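Local coordinates for GDSL-like Lipase/Acylhydrolase family protein (Neisseria meningitidis, PDB 4K7J), which probably removes O-acetyl groups from peptidoglycan as a serine esterase of the SGNH family, at residues W324-A329 with V350-K355. Numbering follows the deposited sequence.
With ACT (acetate ion), chain C.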
ATOM      1  N   TRP A 324      -6.794 -11.235   7.793  1.00 17.18           N
ATOM      2  CA  TRP A 324      -7.282 -10.432   8.898  1.00 16.23           C
ATOM      3  C   TRP A 324      -8.698  -9.974   8.591  1.00 19.07           C
ATOM      4  O   TRP A 324      -8.934  -9.291   7.599  1.00 17.44           O
ATOM      5  CB  TRP A 324      -6.380  -9.229   9.113  1.00 15.29           C
ATOM      6  CG  TRP A 324      -6.631  -8.482  10.377  1.00 17.10           C
ATOM      7  CD1 TRP A 324      -6.269  -8.856  11.637  1.00 23.05           C
ATOM      8  CD2 TRP A 324      -7.258  -7.198  10.506  1.00 22.54           C
ATOM      9  NE1 TRP A 324      -6.648  -7.899  12.543  1.00 20.95           N
ATOM     10  CE2 TRP A 324      -7.254  -6.868  11.874  1.00 22.33           C
ATOM     11  CE3 TRP A 324      -7.817  -6.296   9.594  1.00 16.27           C
ATOM     12  CZ2 TRP A 324      -7.793  -5.673  12.357  1.00 19.44           C
ATOM     13  CZ3 TRP A 324      -8.356  -5.115  10.074  1.00 19.86           C
ATOM     14  CH2 TRP A 324      -8.336  -4.813  11.444  1.00 18.98           C
ATOM     15  N   SER A 325      -9.644 -10.357   9.442  1.00 20.82           N
ATOM     16  CA  SER A 325     -11.042 -10.017   9.200  1.00 16.60           C
ATOM     17  C   SER A 325     -11.403  -8.659   9.768  1.00 18.59           C
ATOM     18  O   SER A 325     -11.686  -8.524  10.967  1.00 19.37           O
ATOM     19  CB  SER A 325     -11.988 -11.067   9.790  1.00 19.05           C
ATOM     20  OG  SER A 325     -13.329 -10.616   9.664  1.00 22.19           O
ATOM     21  N   TRP A 326     -11.399  -7.658   8.897  1.00 19.89           N
ATOM     22  CA  TRP A 326     -11.788  -6.307   9.265  1.00 17.13           C
ATOM     23  C   TRP A 326     -13.238  -6.318   9.733  1.00 18.98           C
ATOM     24  O   TRP A 326     -13.592  -5.614  10.671  1.00 17.83           O
ATOM     25  CB  TRP A 326     -11.603  -5.381   8.059  1.00 14.56           C
ATOM     26  CG  TRP A 326     -11.601  -3.920   8.350  1.00 20.60           C
ATOM     27  CD1 TRP A 326     -12.098  -3.289   9.462  1.00 17.21           C
ATOM     28  CD2 TRP A 326     -11.056  -2.890   7.512  1.00 18.81           C
ATOM     29  NE1 TRP A 326     -11.904  -1.927   9.354  1.00 17.94           N
ATOM     30  CE2 TRP A 326     -11.269  -1.659   8.167  1.00 17.67           C
ATOM     31  CE3 TRP A 326     -10.408  -2.893   6.270  1.00 18.28           C
ATOM     32  CZ2 TRP A 326     -10.859  -0.438   7.619  1.00 17.56           C
ATOM     33  CZ3 TRP A 326     -10.012  -1.678   5.720  1.00 15.39           C
ATOM     34  CH2 TRP A 326     -10.233  -0.471   6.398  1.00 18.99           C
ATOM     35  N   GLN A 327     -14.088  -7.125   9.107  1.00 16.09           N
ATOM     36  CA  GLN A 327     -15.462  -7.189   9.614  1.00 19.53           C
ATOM     37  C   GLN A 327     -15.497  -7.695  11.055  1.00 19.49           C
ATOM     38  O   GLN A 327     -16.215  -7.141  11.883  1.00 18.90           O
ATOM     39  CB  GLN A 327     -16.413  -7.993   8.714  1.00 15.80           C
ATOM     40  CG  GLN A 327     -17.825  -8.085   9.321  1.00 19.74           C
ATOM     41  CD  GLN A 327     -18.876  -8.598   8.364  1.00 22.33           C
ATOM     42  OE1 GLN A 327     -19.240  -7.926   7.394  1.00 20.87           O
ATOM     43  NE2 GLN A 327     -19.394  -9.790   8.647  1.00 24.51           N
ATOM     44  N   ASN A 328     -14.708  -8.720  11.378  1.00 19.71           N
ATOM     45  CA  ASN A 328     -14.713  -9.210  12.756  1.00 23.73           C
ATOM     46  C   ASN A 328     -14.072  -8.224  13.711  1.00 24.32           C
ATOM     47  O   ASN A 328     -14.555  -8.042  14.825  1.00 22.61           O
ATOM     48  CB  ASN A 328     -14.099 -10.604  12.896  1.00 24.43           C
ATOM     49  CG  ASN A 328     -15.033 -11.687  12.422  1.00 24.72           C
ATOM     50  OD1 ASN A 328     -16.238 -11.459  12.275  1.00 27.84           O
ATOM     51  ND2 ASN A 328     -14.487 -12.863  12.156  1.00 24.11           N
ATOM     52  N   ALA A 329     -13.005  -7.568  13.258  1.00 22.09           N
ATOM     53  CA  ALA A 329     -12.419  -6.465  14.017  1.00 23.35           C
ATOM     54  C   ALA A 329     -13.458  -5.417  14.398  1.00 22.92           C
ATOM     55  O   ALA A 329     -13.354  -4.809  15.460  1.00 20.15           O
ATOM     56  CB  ALA A 329     -11.288  -5.804  13.234  1.00 24.04           C
ATOM     57  N   VAL A 350     -19.840   3.284   4.260  1.00 21.65           N
ATOM     58  CA  VAL A 350     -18.848   2.560   3.475  1.00 21.69           C
ATOM     59  C   VAL A 350     -17.452   2.964   3.924  1.00 20.42           C
ATOM     60  O   VAL A 350     -16.618   2.113   4.250  1.00 18.44           O
ATOM     61  CB  VAL A 350     -18.988   2.856   1.972  1.00 21.23           C
ATOM     62  CG1 VAL A 350     -17.874   2.156   1.185  1.00 21.27           C
ATOM     63  CG2 VAL A 350     -20.371   2.421   1.465  1.00 24.69           C
ATOM     64  N   HIS A 351     -17.204   4.271   3.951  1.00 24.08           N
ATOM     65  CA  HIS A 351     -15.890   4.795   4.324  1.00 22.49           C
ATOM     66  C   HIS A 351     -15.830   5.092   5.816  1.00 19.53           C
ATOM     67  O   HIS A 351     -16.857   5.200   6.471  1.00 22.56           O
ATOM     68  CB  HIS A 351     -15.536   6.027   3.479  1.00 20.28           C
ATOM     69  CG  HIS A 351     -15.583   5.763   2.004  1.00 22.10           C
ATOM     70  ND1 HIS A 351     -16.690   6.044   1.231  1.00 27.71           N
ATOM     71  CD2 HIS A 351     -14.675   5.204   1.169  1.00 27.18           C
ATOM     72  CE1 HIS A 351     -16.456   5.684  -0.019  1.00 25.53           C
ATOM     73  NE2 HIS A 351     -15.241   5.173  -0.085  1.00 31.38           N
ATOM     74  N   PHE A 352     -14.623   5.190   6.361  1.00 17.59           N
ATOM     75  CA  PHE A 352     -14.485   5.453   7.780  1.00 20.45           C
ATOM     76  C   PHE A 352     -13.989   6.871   8.022  1.00 20.06           C
ATOM     77  O   PHE A 352     -13.572   7.578   7.096  1.00 17.26           O
ATOM     78  CB  PHE A 352     -13.545   4.433   8.435  1.00 19.52           C
ATOM     79  CG  PHE A 352     -14.054   3.015   8.398  1.00 20.03           C
ATOM     80  CD1 PHE A 352     -13.933   2.243   7.244  1.00 16.56           C
ATOM     81  CD2 PHE A 352     -14.636   2.443   9.526  1.00 20.41           C
ATOM     82  CE1 PHE A 352     -14.399   0.908   7.204  1.00 19.06           C
ATOM     83  CE2 PHE A 352     -15.099   1.119   9.502  1.00 19.55           C
ATOM     84  CZ  PHE A 352     -14.979   0.347   8.338  1.00 15.65           C
ATOM     85  N   SER A 353     -14.062   7.296   9.272  1.00 19.98           N
ATOM     86  CA  SER A 353     -13.541   8.590   9.648  1.00 23.23           C
ATOM     87  C   SER A 353     -12.106   8.341  10.041  1.00 22.03           C
ATOM     88  O   SER A 353     -11.699   7.185  10.197  1.00 17.57           O
ATOM     89  CB  SER A 353     -14.319   9.151  10.844  1.00 25.31           C
ATOM     90  OG  SER A 353     -14.110   8.342  11.995  1.00 22.54           O
ATOM     91  N   ALA A 354     -11.350   9.422  10.220  1.00 23.02           N
ATOM     92  CA  ALA A 354      -9.944   9.325  10.590  1.00 23.08           C
ATOM     93  C   ALA A 354      -9.733   8.422  11.802  1.00 21.44           C
ATOM     94  O   ALA A 354      -8.842   7.577  11.799  1.00 20.25           O
ATOM     95  CB  ALA A 354      -9.361  10.726  10.854  1.00 25.26           C
ATOM     96  N   LYS A 355     -10.551   8.583  12.837  1.00 21.50           N
ATOM     97  CA  LYS A 355     -10.322   7.805  14.051  1.00 27.05           C
ATOM     98  C   LYS A 355     -10.776   6.357  13.864  1.00 22.13           C
ATOM     99  O   LYS A 355     -10.235   5.441  14.489  1.00 27.19           O
ATOM    100  CB  LYS A 355     -10.971   8.457  15.280  1.00 29.68           C
ATOM    101  CG  LYS A 355     -12.494   8.496  15.274  1.00 32.54           C
ATOM    102  CD  LYS A 355     -13.024   9.037  16.606  1.00 31.99           C
ATOM    103  CE  LYS A 355     -14.532   8.915  16.694  1.00 33.46           C
ATOM    104  NZ  LYS A 355     -15.044   9.567  17.928  1.00 37.02           N
TER
HETATM  105  C   ACT C 401     -13.466   2.864  -1.956  1.00 28.47           C
HETATM  106  O   ACT C 401     -14.145   3.894  -2.239  1.00 25.01           O
HETATM  107  OXT ACT C 401     -12.459   2.614  -2.669  1.00 21.56           O
HETATM  108  CH3 ACT C 401     -13.816   1.979  -0.800  1.00 19.13           C
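W326 and F352 make the whole contact between 324-329 and 350-355, and it is made by van der Waals contact between the rings, with no hydrogen bond. CZ2 of W326 lies 3.8 Å from CE1 of F352. NE1 of W326 comes to 4.0 Å from CZ of F352. The pyrrole ring of W326 and the F352 ring are nearly parallel, with planes at 16°. They are slid so far apart, with centroids at 5.3 Å, that they hardly overlap. The two side chains reach past each other in opposite directions. CG of W326 stands anti to its backbone N (chi1 -164°), which carries the indole across to F352. H63 and F69 also meet W326, and Y357 meets F352, so the pair belongs to a larger aromatic cluster.

No hydrogen bond crosses between the two segments. S325 is the N-cap of helix 326-329. Its OG accepts from N328 N at 2.9 Å. S353 caps helix 354-373.

H351 sits next to F352. Its NE2 donates to O of the acetate at 2.7 Å, nearly straight at 169°. The acetate oxygen lies at the ring edge, in plane. ND1 is hydrogen-bonded to D348, consistent with the His-Asp pair of an SGNH catalytic triad. S62 N, G218 N and N250 ND2 also bind the acetate, consistent with an oxyanion hole.

No polar bond directs the ring pair, and the buried NE1 of W326 has no hydrogen-bond partner in the model. Shape and dispersion therefore join the first turn of helix 326-329 to the loop that carries H351.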